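Side-chain contacts in putative monooxygenase Rv0793 (Mycobacterium tuberculosis, PDB 1Y0H), which is a homodimeric putative monooxygenase that may take part in antibiotic biosynthesis or scavenge reactive oxygen species to help evade host defenses: residues Ala10-Arg15 and Ser20-Leu25; Pro32-Asp37 and Ser41-Glu46. All coordinates share one frame; numbering follows the deposited sequence.

Contact 1: residues Ala10-Arg15 and Ser20-Leu25; sequences ARFMPR and SALRAL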
loop_
_atom_site.group_PDB
_atom_site.type_symbol
_atom_site.label_atom_id
_atom_site.label_comp_id
_atom_site.label_asym_id
_atom_site.label_seq_id
_atom_site.Cartn_x
_atom_site.Cartn_y
_atom_site.Cartn_z
ATOM N N ALA A 10 1.809 -6.145 1.682
ATOM C CA ALA A 10 2.415 -7.454 1.430
ATOM C C ALA A 10 2.301 -7.721 -0.057
ATOM O O ALA A 10 1.192 -7.693 -0.616
ATOM C CB ALA A 10 1.711 -8.540 2.220
ATOM N N ARG A 11 3.442 -7.991 -0.678
ATOM C CA ARG A 11 3.513 -8.241 -2.127
ATOM C C ARG A 11 3.882 -9.688 -2.390
ATOM O O ARG A 11 4.843 -10.209 -1.802
ATOM C CB ARG A 11 4.540 -7.312 -2.786
ATOM C CG ARG A 11 4.381 -5.864 -2.379
ATOM C CD ARG A 11 5.252 -4.932 -3.214
ATOM N NE ARG A 11 4.400 -4.186 -4.141
ATOM C CZ ARG A 11 4.233 -2.865 -4.136
ATOM N NH1 ARG A 11 3.408 -2.323 -5.009
ATOM N NH2 ARG A 11 4.894 -2.078 -3.289
ATOM N N PHE A 12 3.117 -10.327 -3.284
ATOM C CA PHE A 12 3.287 -11.754 -3.593
ATOM C C PHE A 12 3.575 -11.923 -5.066
ATOM O O PHE A 12 2.848 -11.386 -5.904
ATOM C CB PHE A 12 2.023 -12.548 -3.267
ATOM C CG PHE A 12 1.522 -12.351 -1.866
ATOM C CD1 PHE A 12 0.752 -11.234 -1.537
ATOM C CD2 PHE A 12 1.813 -13.290 -0.881
ATOM C CE1 PHE A 12 0.302 -11.052 -0.220
ATOM C CE2 PHE A 12 1.352 -13.127 0.423
ATOM C CZ PHE A 12 0.603 -12.008 0.753
ATOM N N MET A 13 4.616 -12.690 -5.377
ATOM C CA MET A 13 4.990 -12.921 -6.762
ATOM C C MET A 13 4.861 -14.420 -7.070
ATOM O O MET A 13 5.824 -15.178 -6.951
ATOM C CB MET A 13 6.395 -12.358 -7.045
ATOM C CG MET A 13 6.503 -10.832 -6.955
ATOM S SD MET A 13 6.498 -10.193 -5.239
ATOM C CE MET A 13 7.130 -8.521 -5.457
ATOM N N PRO A 14 3.646 -14.866 -7.438
ATOM C CA PRO A 14 3.443 -16.292 -7.659
ATOM C C PRO A 14 4.146 -16.803 -8.892
ATOM O O PRO A 14 4.378 -16.048 -9.841
ATOM C CB PRO A 14 1.925 -16.414 -7.861
ATOM C CG PRO A 14 1.501 -15.088 -8.363
ATOM C CD PRO A 14 2.404 -14.095 -7.651
ATOM N N ARG A 15 4.485 -18.084 -8.879
ATOM C CA ARG A 15 4.795 -18.755 -10.124
ATOM C C ARG A 15 3.523 -18.724 -10.960
ATOM O O ARG A 15 2.422 -18.799 -10.404
ATOM C CB ARG A 15 5.202 -20.203 -9.889
ATOM C CG ARG A 15 6.428 -20.406 -9.021
ATOM C CD ARG A 15 6.940 -21.836 -9.195
ATOM N NE ARG A 15 5.832 -22.794 -9.168
ATOM C CZ ARG A 15 5.351 -23.345 -8.058
ATOM N NH1 ARG A 15 5.896 -23.055 -6.886
ATOM N NH2 ARG A 15 4.322 -24.179 -8.121
ATOM N N SER A 20 -3.581 -19.138 -9.425
ATOM C CA SER A 20 -4.925 -19.430 -8.901
ATOM C C SER A 20 -4.879 -20.013 -7.486
ATOM O O SER A 20 -5.721 -19.692 -6.658
ATOM C CB SER A 20 -5.726 -20.335 -9.848
ATOM O OG SER A 20 -5.120 -21.596 -9.992
ATOM N N ALA A 21 -3.865 -20.823 -7.196
ATOM C CA ALA A 21 -3.684 -21.347 -5.846
ATOM C C ALA A 21 -3.383 -20.233 -4.830
ATOM O O ALA A 21 -3.924 -20.232 -3.706
ATOM C CB ALA A 21 -2.589 -22.437 -5.835
ATOM N N LEU A 22 -2.549 -19.276 -5.227
ATOM C CA LEU A 22 -2.231 -18.166 -4.337
ATOM C C LEU A 22 -3.481 -17.334 -4.095
ATOM O O LEU A 22 -3.767 -16.961 -2.955
ATOM C CB LEU A 22 -1.130 -17.292 -4.927
ATOM C CG LEU A 22 -0.791 -16.047 -4.087
ATOM C CD1 LEU A 22 -0.245 -16.381 -2.707
ATOM C CD2 LEU A 22 0.164 -15.210 -4.907
ATOM N N ARG A 23 -4.227 -17.058 -5.160
ATOM C CA ARG A 23 -5.456 -16.279 -5.008
ATOM C C ARG A 23 -6.392 -16.933 -3.985
ATOM O O ARG A 23 -6.927 -16.254 -3.095
ATOM C CB ARG A 23 -6.153 -16.076 -6.353
ATOM C CG ARG A 23 -7.523 -15.415 -6.228
ATOM C CD ARG A 23 -7.401 -13.995 -5.734
ATOM N NE ARG A 23 -8.718 -13.379 -5.542
ATOM C CZ ARG A 23 -9.468 -12.866 -6.514
ATOM N NH1 ARG A 23 -10.648 -12.330 -6.207
ATOM N NH2 ARG A 23 -9.048 -12.865 -7.778
ATOM N N ALA A 24 -6.557 -18.251 -4.079
ATOM C CA ALA A 24 -7.415 -18.995 -3.145
ATOM C C ALA A 24 -6.920 -18.917 -1.700
ATOM O O ALA A 24 -7.716 -18.773 -0.769
ATOM C CB ALA A 24 -7.540 -20.429 -3.586
ATOM N N LEU A 25 -5.601 -19.009 -1.531
ATOM C CA LEU A 25 -4.975 -18.908 -0.215
ATOM C C LEU A 25 -5.227 -17.537 0.403
ATOM O O LEU A 25 -5.601 -17.424 1.581
ATOM C CB LEU A 25 -3.475 -19.186 -0.319
ATOM C CG LEU A 25 -2.761 -19.346 1.019
ATOM C CD1 LEU A 25 -3.103 -20.689 1.656
ATOM C CD2 LEU A 25 -1.262 -19.237 0.798
#

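Contact 2: residues Pro32-Asp37 and Ser41-Glu46; sequences PTRAED and SYDLYE. With ACT (acetate ion), chain C.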
loop_
_atom_site.group_PDB
_atom_site.type_symbol
_atom_site.label_atom_id
_atom_site.label_comp_id
_atom_site.label_asym_id
_atom_site.label_seq_id
_atom_site.Cartn_x
_atom_site.Cartn_y
_atom_site.Cartn_z
ATOM N N PRO A 32 -11.982 -13.858 7.817
ATOM C CA PRO A 32 -11.524 -13.868 9.216
ATOM C C PRO A 32 -10.663 -12.662 9.590
ATOM O O PRO A 32 -10.744 -12.202 10.733
ATOM C CB PRO A 32 -10.711 -15.160 9.329
ATOM C CG PRO A 32 -10.388 -15.564 7.917
ATOM C CD PRO A 32 -11.477 -15.016 7.059
ATOM N N THR A 33 -9.868 -12.138 8.656
ATOM C CA THR A 33 -9.051 -10.968 8.985
ATOM C C THR A 33 -9.904 -9.717 9.122
ATOM O O THR A 33 -9.752 -8.980 10.087
ATOM C CB THR A 33 -7.911 -10.720 7.990
ATOM O OG1 THR A 33 -7.127 -11.921 7.862
ATOM C CG2 THR A 33 -7.031 -9.578 8.521
ATOM N N ARG A 34 -10.818 -9.483 8.184
ATOM C CA ARG A 34 -11.710 -8.319 8.306
ATOM C C ARG A 34 -12.554 -8.398 9.579
ATOM O O ARG A 34 -12.947 -7.365 10.111
ATOM C CB ARG A 34 -12.618 -8.157 7.081
ATOM C CG ARG A 34 -11.880 -7.653 5.855
ATOM C CD ARG A 34 -12.839 -7.498 4.679
ATOM N NE ARG A 34 -12.118 -7.158 3.460
ATOM C CZ ARG A 34 -12.605 -7.283 2.231
ATOM N NH1 ARG A 34 -13.841 -7.734 2.027
ATOM N NH2 ARG A 34 -11.849 -6.938 1.199
ATOM N N ALA A 35 -12.819 -9.621 10.048
ATOM C CA ALA A 35 -13.625 -9.852 11.258
ATOM C C ALA A 35 -12.881 -9.563 12.562
ATOM O O ALA A 35 -13.514 -9.423 13.614
ATOM C CB ALA A 35 -14.196 -11.266 11.272
ATOM N N GLU A 36 -11.553 -9.489 12.489
ATOM C CA GLU A 36 -10.734 -9.109 13.648
ATOM C C GLU A 36 -11.141 -7.739 14.187
ATOM O O GLU A 36 -11.231 -6.763 13.430
ATOM C CB GLU A 36 -9.243 -9.096 13.284
ATOM C CG GLU A 36 -8.639 -10.459 12.918
ATOM C CD GLU A 36 -7.232 -10.365 12.306
ATOM O OE1 GLU A 36 -6.573 -9.304 12.427
ATOM O OE2 GLU A 36 -6.770 -11.358 11.692
ATOM N N ASP A 37 -11.362 -7.672 15.502
ATOM C CA ASP A 37 -11.731 -6.431 16.183
ATOM C C ASP A 37 -10.789 -5.294 15.797
ATOM O O ASP A 37 -11.210 -4.151 15.613
ATOM C CB ASP A 37 -11.682 -6.656 17.696
ATOM C CG ASP A 37 -12.278 -5.508 18.480
ATOM O OD1 ASP A 37 -13.522 -5.410 18.536
ATOM O OD2 ASP A 37 -11.505 -4.713 19.056
ATOM N N SER A 41 -8.932 -2.351 7.815
ATOM C CA SER A 41 -9.184 -2.812 6.445
ATOM C C SER A 41 -8.190 -3.888 6.017
ATOM O O SER A 41 -7.122 -4.030 6.598
ATOM C CB SER A 41 -9.162 -1.627 5.469
ATOM O OG SER A 41 -7.901 -1.007 5.440
ATOM N N TYR A 42 -8.570 -4.647 4.998
ATOM C CA TYR A 42 -7.736 -5.724 4.466
ATOM C C TYR A 42 -8.225 -5.944 3.046
ATOM O O TYR A 42 -9.276 -6.546 2.838
ATOM C CB TYR A 42 -7.947 -6.964 5.332
ATOM C CG TYR A 42 -7.004 -8.122 5.120
ATOM C CD1 TYR A 42 -7.382 -9.223 4.339
ATOM C CD2 TYR A 42 -5.756 -8.154 5.749
ATOM C CE1 TYR A 42 -6.533 -10.321 4.176
ATOM C CE2 TYR A 42 -4.899 -9.263 5.584
ATOM C CZ TYR A 42 -5.301 -10.331 4.797
ATOM O OH TYR A 42 -4.476 -11.411 4.637
ATOM N N ASP A 43 -7.473 -5.419 2.081
ATOM C CA ASP A 43 -7.918 -5.367 0.683
ATOM C C ASP A 43 -6.893 -6.001 -0.257
ATOM O O ASP A 43 -5.699 -5.787 -0.117
ATOM C CB ASP A 43 -8.196 -3.913 0.269
ATOM C CG ASP A 43 -9.316 -3.287 1.077
ATOM O OD1 ASP A 43 -10.354 -3.952 1.258
ATOM O OD2 ASP A 43 -9.156 -2.134 1.527
ATOM N N LEU A 44 -7.392 -6.751 -1.235
ATOM C CA LEU A 44 -6.541 -7.479 -2.169
ATOM C C LEU A 44 -6.586 -6.845 -3.556
ATOM O O LEU A 44 -7.659 -6.547 -4.077
ATOM C CB LEU A 44 -7.012 -8.932 -2.293
ATOM C CG LEU A 44 -6.263 -9.848 -3.262
ATOM C CD1 LEU A 44 -4.786 -10.010 -2.908
ATOM C CD2 LEU A 44 -6.956 -11.204 -3.284
ATOM N N TYR A 45 -5.403 -6.677 -4.141
ATOM C CA TYR A 45 -5.236 -6.108 -5.475
ATOM C C TYR A 45 -4.326 -6.979 -6.319
ATOM O O TYR A 45 -3.594 -7.818 -5.790
ATOM C CB TYR A 45 -4.563 -4.738 -5.382
ATOM C CG TYR A 45 -5.261 -3.767 -4.475
ATOM C CD1 TYR A 45 -4.987 -3.732 -3.104
ATOM C CD2 TYR A 45 -6.181 -2.866 -4.991
ATOM C CE1 TYR A 45 -5.641 -2.833 -2.275
ATOM C CE2 TYR A 45 -6.834 -1.971 -4.179
ATOM C CZ TYR A 45 -6.558 -1.964 -2.824
ATOM O OH TYR A 45 -7.206 -1.070 -2.015
ATOM N N GLU A 46 -4.363 -6.765 -7.631
ATOM C CA GLU A 46 -3.264 -7.247 -8.484
ATOM C C GLU A 46 -2.514 -6.070 -9.099
ATOM O O GLU A 46 -3.104 -5.033 -9.371
ATOM C CB GLU A 46 -3.746 -8.222 -9.568
ATOM C CG GLU A 46 -4.691 -7.654 -10.604
ATOM C CD GLU A 46 -4.924 -8.589 -11.804
ATOM O OE1 GLU A 46 -5.156 -8.064 -12.908
ATOM O OE2 GLU A 46 -4.892 -9.837 -11.653
HETATM C C ACT C . -1.276 -11.297 5.581
HETATM O O ACT C . -2.288 -11.134 6.293
HETATM O OXT ACT C . -0.310 -10.516 5.770
HETATM C CH3 ACT C . -1.239 -12.376 4.546
#

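Contact 1: residues Ala10-Arg15 and Ser20-Leu25
Leu22 pushes one methyl, CD2, into the angle between Phe12 and Pro14, joining the end of strand 6-12 to the early turns of helix 19-35 in the first half of the ferredoxin-like fold. CD2 lies 3.6 Å from Phe12 CB and equally 3.6 Å from Pro14 CB. It also stands 3.7 Å from both Pro14 CG and Pro14 CD, so the methyl rests against the carbon side of the pyrrolidine ring rather than on a single corner. The leucine crosses the proline at about a right angle. The other methyl, CD1, is directed to the aromatic ring and reaches Phe12 CD2 at 4.1 Å, a slanting approach. With CG anti to its own backbone N (chi1 177°), the Leu22 side chain points its branches off the helix so that CD1 meets the ring and CD2 meets Phe12 CB and the proline.

Further out, Leu22 also packs on Leu53 of strand 53-59, while the Phe12 ring is backed by Leu26 of the same helix, Leu55 and Tyr77. Pro14 leans on Arg19, near the start of the helix. Backbone hydrogen bonds hold the strand end in place: Phe12 pairs with Leu53, and beyond it Met13 pairs with Thr86. The contact is wholly apolar, and Phe12 and Leu22 are buried where the end of strand 6-12 meets the first turns of the helix. In Phe12, CG sits anti to the carbonyl carbon (chi1 -53°), which swings the ring along the strand, away from Pro14 and toward a bound acetate, probably taken up from the crystallisation liquor. Phe12 CZ, at the far end of the ring, comes within 4.2 Å of the acetate methyl carbon CH3.

Contact 2: residues Pro32-Asp37 and Ser41-Glu46
Thr33 lies over one face of the Tyr42 ring, while Arg34, the next residue of the helix, reaches past the same tyrosine to its backbone. The threonine methyl CG2 makes a CH-pi contact 3.7 Å from the ring centroid and 24° off the ring normal, displaced toward the CD2 edge, where CG2 and Tyr42 CD2 are 3.4 Å apart. Thr33 OG1 is engaged by Met29 O of the preceding helical turn. Tyr42 carries CG anti to its backbone N (chi1 -169°), which stands the ring between helix and sheet with OH leading. That hydroxyl donates to acetate O at 2.8 Å, near the ring plane; His68 also binds the acetate and is itself held by Glu36.

The extended Arg34 chain ends in a guanidinium turned nearly upright to the tyrosine ring. NE and NH2 grip a single atom side-on: NE to Tyr42 O is 3.0 Å with an N-H...O angle of 151°, and NH2 to Tyr42 O is 3.1 Å. The carbonyl oxygen lies close to the guanidinium plane, and this pair of hydrogen bonds should limit rotation of the group. NH2 also forms a salt bridge to Asp43 OD1 (3.3 Å, its hydrogen bond weak) and a second to Asp98 of the second subunit; Asp43 OD1 also accepts from the backbone N of Ala100 of that subunit. Strand 39-47, outermost in this chain's sheet, thus runs back beneath the helix end, the alpha-to-beta half of a split beta-alpha-beta unit, as in the ferredoxin-like fold of the dimeric alpha-beta barrel family.

Contacts 1 and 2 sit at the two ends of helix 19-35, their centres 15 Å apart: 10-15 with 20-25 ties it to the strand that precedes it, 32-37 with 41-46 to the strand that follows. Between them the helix packs its middle on the same sheet, and the two contacts meet where Arg23 NE lies 3.6 Å from Leu44 CD2. Both lead to the bound acetate, which has Phe12 at its methyl end and Tyr42 at an oxygen; Phe12 CZ and Tyr42 OH are 6.4 Å apart. Such an ion may mark a pocket between helices and sheet. Both contacts touch the second subunit; at contact 2 a strand of it extends the sheet beyond Leu44-Glu46.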